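Local coordinates for clavulanic acid biosynthesis oligopeptide binding protein 2 (Streptomyces clavuligerus, PDB 2WOL), which is a solute-binding protein of the clavulanic acid biosynthetic pathway that probably binds oligopeptides, at residues I271-R276 and Y551-M556; T34-S39 and R248-I253. One frame throughout, in Å; residues are numbered along the deposited sequence.

How the contacts relate
Strand 34-39, close to the N terminus, is joined by strand 248-253 only after 208 intervening residues, and contact 2 closes that long loop. Only afterwards, past helix 257-265, does the chain reach 271-276, from which contact 1 closes a second large loop to 551-556 near the C terminus. The two loops follow one another in series, without nesting or crossing. They are joined through strand 34-39, which pairs with 248-253 along one edge and 271-272 along the other; Leu273 N approaches Val38 O at 2.8 Å, probably as a hydrogen bond. Strands 248-253, 34-39 and 271-272 thus belong to one mixed sheet, and the turn at 551-556 packs against it through side chains.

Contact 1: residues I271-R276 and Y551-M556; sequences INLEGR and YDIQAM
Ile271 and Leu273 hold the C-terminal segment 551-556 through apolar side chains, with Ile271 at the centre, touching Tyr551, Ile553 and Met556, while Leu273 meets only Ile553 across the contact. The tightest point is Leu273 CD1 against Ile553 CG1 at 3.6 Å, where the two side chains meet at about a right angle. Leu273 reaches it because its CG is anti to the backbone N (chi1 168°), which brings one methyl forward although the CB bond does not aim at the other segment. Beside this, the Ile553 and Ile271 side chains slide past each other in opposite directions, with CD1 of Ile553 3.8 Å from CG2 of Ile271. The same Ile271 methyl also meets the edge of the Tyr551 ring, near the ring plane, with CG2 4.1 Å from CD1. The other branch of Ile271 turns to Met556: the two side chains come tip to tip, CG1 lying 3.8 Å from SD, and the extended methionine carries CE to 4.0 Å from Ile271 CD1. All five residues are buried, and Leu37 of strand 34-39 touches Ile271, Leu273 and Ile553 as well.

Beyond this cluster the segments part, and the chain leads from buried Glu274 to exposed Arg276. Here it is held by local polar bonds: Asn272 OD1 accepts from Gly275 N at 3.0 Å, from above its carbonyl plane, and Arg276 NH2 forms a salt bridge with Glu274 OE2, while OE1 bonds Ser40 OG. On the buried side, Tyr551 OH is bonded to Asp297 and Asp552 forms a salt bridge with Arg61 of helix 54-63. An Asx motif thus turns the chain just after edge strand 271-272, while a short 3-10 turn at 553-555 packs its isoleucine against the mixed sheet of this solute-binding fold.

Contact 2: residues T34-S39 and R248-I253; sequences TLRLVS and RVELTI
Leu35 and Leu37 lie opposite Val249 and Leu251 in a regular parallel ladder, and their backbones bond to the residues on either side of these. Their N-H groups bond to Arg248 O and Glu250 O, and their carbonyls accept from Glu250 N and Thr252 N. The Leu37 N to Glu250 O bond measures 2.8 Å, and Ser39 N extends the series to Thr252 O at 3.0 Å.

Apolar packing occupies the sheet face carrying Leu35, Leu37, Val249 and Leu251. Leu37 CD1 reaches 3.6 Å from Val249 CG1, a branch set anti to its own backbone N (chi1 179°). Leu251 bends towards the neighbouring strand, placing CD1 3.9 Å from both Leu37 CB and Ser39 CB.

The face carrying Thr34, Arg36, Arg248 and Glu250 is largely polar. Thr34 CG2 lies against the extended Glu250 side chain, 3.6 Å from CD, while the Thr34 and Arg248 side chains lie side by side, pointing the same way, with OG1 near CB. Glu250 OE2 lies nearly in the guanidinium plane of Arg248 and takes the NE-H on its anti lone pair, at 2.9 Å, in a salt bridge. A water joins the remaining oxygen, OE1, to Arg36 NH1, 4.3 Å apart; Arg36 NH2 bonds Glu268 O, and Arg248 NH2 bonds His227.

Glu250 therefore sits between two arginines that probably favour its ionised carboxylate, one by a direct bond and one through water.

Contact 1: residues I271-R276 and Y551-M556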
loop_
_atom_site.group_PDB
_atom_site.type_symbol
_atom_site.label_atom_id
_atom_site.label_comp_id
_atom_site.label_asym_id
_atom_site.label_seq_id
_atom_site.Cartn_x
_atom_site.Cartn_y
_atom_site.Cartn_z
ATOM N N ILE A 271 -8.441 -12.171 -15.354
ATOM C CA ILE A 271 -7.788 -11.819 -14.097
ATOM C C ILE A 271 -8.645 -10.818 -13.325
ATOM O O ILE A 271 -9.272 -9.941 -13.922
ATOM C CB ILE A 271 -6.383 -11.187 -14.358
ATOM C CG1 ILE A 271 -5.437 -12.181 -15.052
ATOM C CG2 ILE A 271 -5.756 -10.627 -13.065
ATOM C CD1 ILE A 271 -4.965 -13.350 -14.185
ATOM N N ASN A 272 -8.668 -10.966 -12.001
ATOM C CA ASN A 272 -9.267 -9.972 -11.114
ATOM C C ASN A 272 -8.270 -8.830 -10.888
ATOM O O ASN A 272 -7.267 -9.002 -10.193
ATOM C CB ASN A 272 -9.661 -10.639 -9.791
ATOM C CG ASN A 272 -10.179 -9.655 -8.757
ATOM O OD1 ASN A 272 -10.132 -8.441 -8.949
ATOM N ND2 ASN A 272 -10.677 -10.184 -7.648
ATOM N N LEU A 273 -8.555 -7.669 -11.476
ATOM C CA LEU A 273 -7.690 -6.495 -11.350
ATOM C C LEU A 273 -7.679 -5.927 -9.935
ATOM O O LEU A 273 -6.630 -5.544 -9.420
ATOM C CB LEU A 273 -8.111 -5.400 -12.340
ATOM C CG LEU A 273 -7.495 -4.008 -12.144
ATOM C CD1 LEU A 273 -5.984 -4.023 -12.340
ATOM C CD2 LEU A 273 -8.150 -2.990 -13.067
ATOM N N GLU A 274 -8.857 -5.869 -9.320
ATOM C CA GLU A 274 -8.995 -5.295 -7.983
ATOM C C GLU A 274 -8.098 -6.028 -6.988
ATOM O O GLU A 274 -7.502 -5.414 -6.098
ATOM C CB GLU A 274 -10.453 -5.340 -7.536
ATOM C CG GLU A 274 -10.724 -4.527 -6.294
ATOM C CD GLU A 274 -12.120 -4.723 -5.763
ATOM O OE1 GLU A 274 -12.792 -5.700 -6.168
ATOM O OE2 GLU A 274 -12.533 -3.895 -4.932
ATOM N N GLY A 275 -8.013 -7.347 -7.149
ATOM C CA GLY A 275 -7.028 -8.157 -6.451
ATOM C C GLY A 275 -7.217 -8.349 -4.961
ATOM O O GLY A 275 -6.239 -8.544 -4.241
ATOM N N ARG A 276 -8.461 -8.310 -4.489
ATOM C CA ARG A 276 -8.725 -8.551 -3.066
ATOM C C ARG A 276 -8.681 -10.041 -2.715
ATOM O O ARG A 276 -8.914 -10.420 -1.567
ATOM C CB ARG A 276 -10.073 -7.965 -2.645
ATOM C CG ARG A 276 -10.161 -6.452 -2.608
ATOM C CD ARG A 276 -11.382 -6.071 -1.784
ATOM N NE ARG A 276 -12.164 -4.981 -2.363
ATOM C CZ ARG A 276 -13.492 -4.894 -2.299
ATOM N NH1 ARG A 276 -14.202 -5.844 -1.699
ATOM N NH2 ARG A 276 -14.116 -3.858 -2.853
ATOM N N TYR A 551 -0.774 -9.228 -8.835
ATOM C CA TYR A 551 -0.196 -9.513 -10.146
ATOM C C TYR A 551 0.157 -8.227 -10.886
ATOM O O TYR A 551 -0.596 -7.253 -10.839
ATOM C CB TYR A 551 -1.187 -10.284 -11.008
ATOM C CG TYR A 551 -1.501 -11.706 -10.583
ATOM C CD1 TYR A 551 -2.791 -12.219 -10.738
ATOM C CD2 TYR A 551 -0.520 -12.537 -10.052
ATOM C CE1 TYR A 551 -3.095 -13.526 -10.379
ATOM C CE2 TYR A 551 -0.813 -13.840 -9.674
ATOM C CZ TYR A 551 -2.100 -14.329 -9.845
ATOM O OH TYR A 551 -2.422 -15.623 -9.495
ATOM N N ASP A 552 1.288 -8.230 -11.589
ATOM C CA ASP A 552 1.649 -7.075 -12.405
ATOM C C ASP A 552 0.892 -7.133 -13.729
ATOM O O ASP A 552 1.368 -7.693 -14.717
ATOM C CB ASP A 552 3.155 -7.003 -12.636
ATOM C CG ASP A 552 3.601 -5.650 -13.166
ATOM O OD1 ASP A 552 2.823 -4.674 -13.063
ATOM O OD2 ASP A 552 4.741 -5.560 -13.671
ATOM N N ILE A 553 -0.304 -6.556 -13.720
ATOM C CA ILE A 553 -1.199 -6.547 -14.869
ATOM C C ILE A 553 -0.503 -6.131 -16.164
ATOM O O ILE A 553 -0.706 -6.751 -17.201
ATOM C CB ILE A 553 -2.406 -5.608 -14.613
ATOM C CG1 ILE A 553 -3.148 -6.008 -13.327
ATOM C CG2 ILE A 553 -3.333 -5.543 -15.832
ATOM C CD1 ILE A 553 -3.751 -7.406 -13.317
ATOM N N GLN A 554 0.319 -5.084 -16.094
ATOM C CA GLN A 554 0.943 -4.520 -17.292
ATOM C C GLN A 554 1.850 -5.511 -18.031
ATOM O O GLN A 554 2.086 -5.361 -19.225
ATOM C CB GLN A 554 1.691 -3.221 -16.963
ATOM C CG GLN A 554 2.968 -3.384 -16.150
ATOM C CD GLN A 554 4.172 -3.713 -17.008
ATOM O OE1 GLN A 554 4.206 -3.388 -18.198
ATOM N NE2 GLN A 554 5.175 -4.350 -16.410
ATOM N N ALA A 555 2.355 -6.508 -17.309
ATOM C CA ALA A 555 3.267 -7.495 -17.890
ATOM C C ALA A 555 2.545 -8.603 -18.659
ATOM O O ALA A 555 3.167 -9.340 -19.426
ATOM C CB ALA A 555 4.135 -8.099 -16.805
ATOM N N MET A 556 1.236 -8.713 -18.454
ATOM C CA MET A 556 0.463 -9.846 -18.952
ATOM C C MET A 556 0.189 -9.776 -20.443
ATOM O O MET A 556 0.057 -8.697 -21.013
ATOM C CB MET A 556 -0.865 -9.946 -18.214
ATOM C CG MET A 556 -0.733 -10.314 -16.763
ATOM S SD MET A 556 -2.316 -10.165 -15.935
ATOM C CE MET A 556 -1.860 -10.767 -14.311
#

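Contact 2: residues T34-S39 and R248-I253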
loop_
_atom_site.group_PDB
_atom_site.type_symbol
_atom_site.label_atom_id
_atom_site.label_comp_id
_atom_site.label_asym_id
_atom_site.label_seq_id
_atom_site.Cartn_x
_atom_site.Cartn_y
_atom_site.Cartn_z
ATOM N N THR A 34 -7.327 -9.246 -26.378
ATOM C CA THR A 34 -7.933 -8.354 -25.405
ATOM C C THR A 34 -7.808 -8.984 -24.024
ATOM O O THR A 34 -8.266 -10.107 -23.809
ATOM C CB THR A 34 -9.410 -8.095 -25.750
ATOM O OG1 THR A 34 -9.484 -7.435 -27.020
ATOM C CG2 THR A 34 -10.077 -7.222 -24.696
ATOM N N LEU A 35 -7.177 -8.263 -23.102
ATOM C CA LEU A 35 -7.062 -8.724 -21.723
ATOM C C LEU A 35 -8.332 -8.333 -20.983
ATOM O O LEU A 35 -8.641 -7.148 -20.846
ATOM C CB LEU A 35 -5.824 -8.133 -21.040
ATOM C CG LEU A 35 -5.531 -8.572 -19.597
ATOM C CD1 LEU A 35 -5.195 -10.070 -19.486
ATOM C CD2 LEU A 35 -4.410 -7.730 -19.018
ATOM N N ARG A 36 -9.069 -9.341 -20.526
ATOM C CA ARG A 36 -10.348 -9.127 -19.864
ATOM C C ARG A 36 -10.171 -9.132 -18.355
ATOM O O ARG A 36 -9.920 -10.175 -17.743
ATOM C CB ARG A 36 -11.360 -10.189 -20.303
ATOM C CG ARG A 36 -11.740 -10.106 -21.779
ATOM C CD ARG A 36 -12.538 -11.324 -22.235
ATOM N NE ARG A 36 -13.724 -11.554 -21.407
ATOM C CZ ARG A 36 -14.911 -10.973 -21.588
ATOM N NH1 ARG A 36 -15.105 -10.109 -22.580
ATOM N NH2 ARG A 36 -15.914 -11.259 -20.768
ATOM N N LEU A 37 -10.276 -7.943 -17.768
ATOM C CA LEU A 37 -10.102 -7.758 -16.331
ATOM C C LEU A 37 -11.448 -7.550 -15.660
ATOM O O LEU A 37 -12.426 -7.170 -16.306
ATOM C CB LEU A 37 -9.183 -6.563 -16.047
ATOM C CG LEU A 37 -7.768 -6.609 -16.637
ATOM C CD1 LEU A 37 -7.013 -5.344 -16.301
ATOM C CD2 LEU A 37 -7.009 -7.835 -16.140
ATOM N N VAL A 38 -11.495 -7.803 -14.357
ATOM C CA VAL A 38 -12.724 -7.604 -13.604
ATOM C C VAL A 38 -12.421 -7.002 -12.225
ATOM O O VAL A 38 -11.347 -7.216 -11.661
ATOM C CB VAL A 38 -13.554 -8.923 -13.524
ATOM C CG1 VAL A 38 -12.821 -10.004 -12.728
ATOM C CG2 VAL A 38 -14.959 -8.661 -12.982
ATOM N N SER A 39 -13.368 -6.219 -11.717
ATOM C CA SER A 39 -13.269 -5.599 -10.400
ATOM C C SER A 39 -14.671 -5.509 -9.816
ATOM O O SER A 39 -15.655 -5.388 -10.559
ATOM C CB SER A 39 -12.657 -4.195 -10.514
ATOM O OG SER A 39 -12.653 -3.522 -9.264
ATOM N N ARG A 248 -5.684 -4.535 -26.441
ATOM C CA ARG A 248 -6.769 -3.863 -25.744
ATOM C C ARG A 248 -6.894 -4.441 -24.340
ATOM O O ARG A 248 -6.574 -5.607 -24.108
ATOM C CB ARG A 248 -8.075 -4.057 -26.522
ATOM C CG ARG A 248 -9.259 -3.224 -26.058
ATOM C CD ARG A 248 -10.434 -3.413 -27.008
ATOM N NE ARG A 248 -11.597 -2.633 -26.597
ATOM C CZ ARG A 248 -11.810 -1.369 -26.949
ATOM N NH1 ARG A 248 -10.940 -0.736 -27.729
ATOM N NH2 ARG A 248 -12.901 -0.742 -26.530
ATOM N N VAL A 249 -7.345 -3.608 -23.407
ATOM C CA VAL A 249 -7.617 -4.043 -22.044
ATOM C C VAL A 249 -9.042 -3.616 -21.706
ATOM O O VAL A 249 -9.391 -2.441 -21.839
ATOM C CB VAL A 249 -6.601 -3.441 -21.037
ATOM C CG1 VAL A 249 -6.911 -3.891 -19.611
ATOM C CG2 VAL A 249 -5.172 -3.826 -21.416
ATOM N N GLU A 250 -9.866 -4.575 -21.306
ATOM C CA GLU A 250 -11.255 -4.297 -20.969
ATOM C C GLU A 250 -11.535 -4.696 -19.528
ATOM O O GLU A 250 -11.450 -5.877 -19.173
ATOM C CB GLU A 250 -12.201 -5.024 -21.924
ATOM C CG GLU A 250 -12.161 -4.477 -23.342
ATOM C CD GLU A 250 -13.067 -5.232 -24.291
ATOM O OE1 GLU A 250 -13.703 -6.221 -23.867
ATOM O OE2 GLU A 250 -13.135 -4.838 -25.475
ATOM N N LEU A 251 -11.852 -3.699 -18.707
ATOM C CA LEU A 251 -12.225 -3.914 -17.318
ATOM C C LEU A 251 -13.743 -3.882 -17.158
ATOM O O LEU A 251 -14.388 -2.889 -17.513
ATOM C CB LEU A 251 -11.583 -2.851 -16.416
ATOM C CG LEU A 251 -12.007 -2.845 -14.941
ATOM C CD1 LEU A 251 -11.574 -4.126 -14.232
ATOM C CD2 LEU A 251 -11.462 -1.622 -14.217
ATOM N N THR A 252 -14.300 -4.971 -16.627
ATOM C CA THR A 252 -15.708 -5.038 -16.238
ATOM C C THR A 252 -15.798 -4.699 -14.754
ATOM O O THR A 252 -15.074 -5.272 -13.937
ATOM C CB THR A 252 -16.297 -6.437 -16.526
ATOM O OG1 THR A 252 -16.315 -6.649 -17.943
ATOM C CG2 THR A 252 -17.714 -6.576 -15.984
ATOM N N ILE A 253 -16.692 -3.766 -14.427
ATOM C CA ILE A 253 -16.774 -3.158 -13.098
ATOM C C ILE A 253 -18.117 -3.430 -12.421
ATOM O O ILE A 253 -19.160 -3.446 -13.077
ATOM C CB ILE A 253 -16.601 -1.621 -13.205
ATOM C CG1 ILE A 253 -15.238 -1.280 -13.820
ATOM C CG2 ILE A 253 -16.779 -0.940 -11.837
ATOM C CD1 ILE A 253 -15.073 0.184 -14.225
HETATM O O HOH W 1 -13.589 -9.024 -24.662
#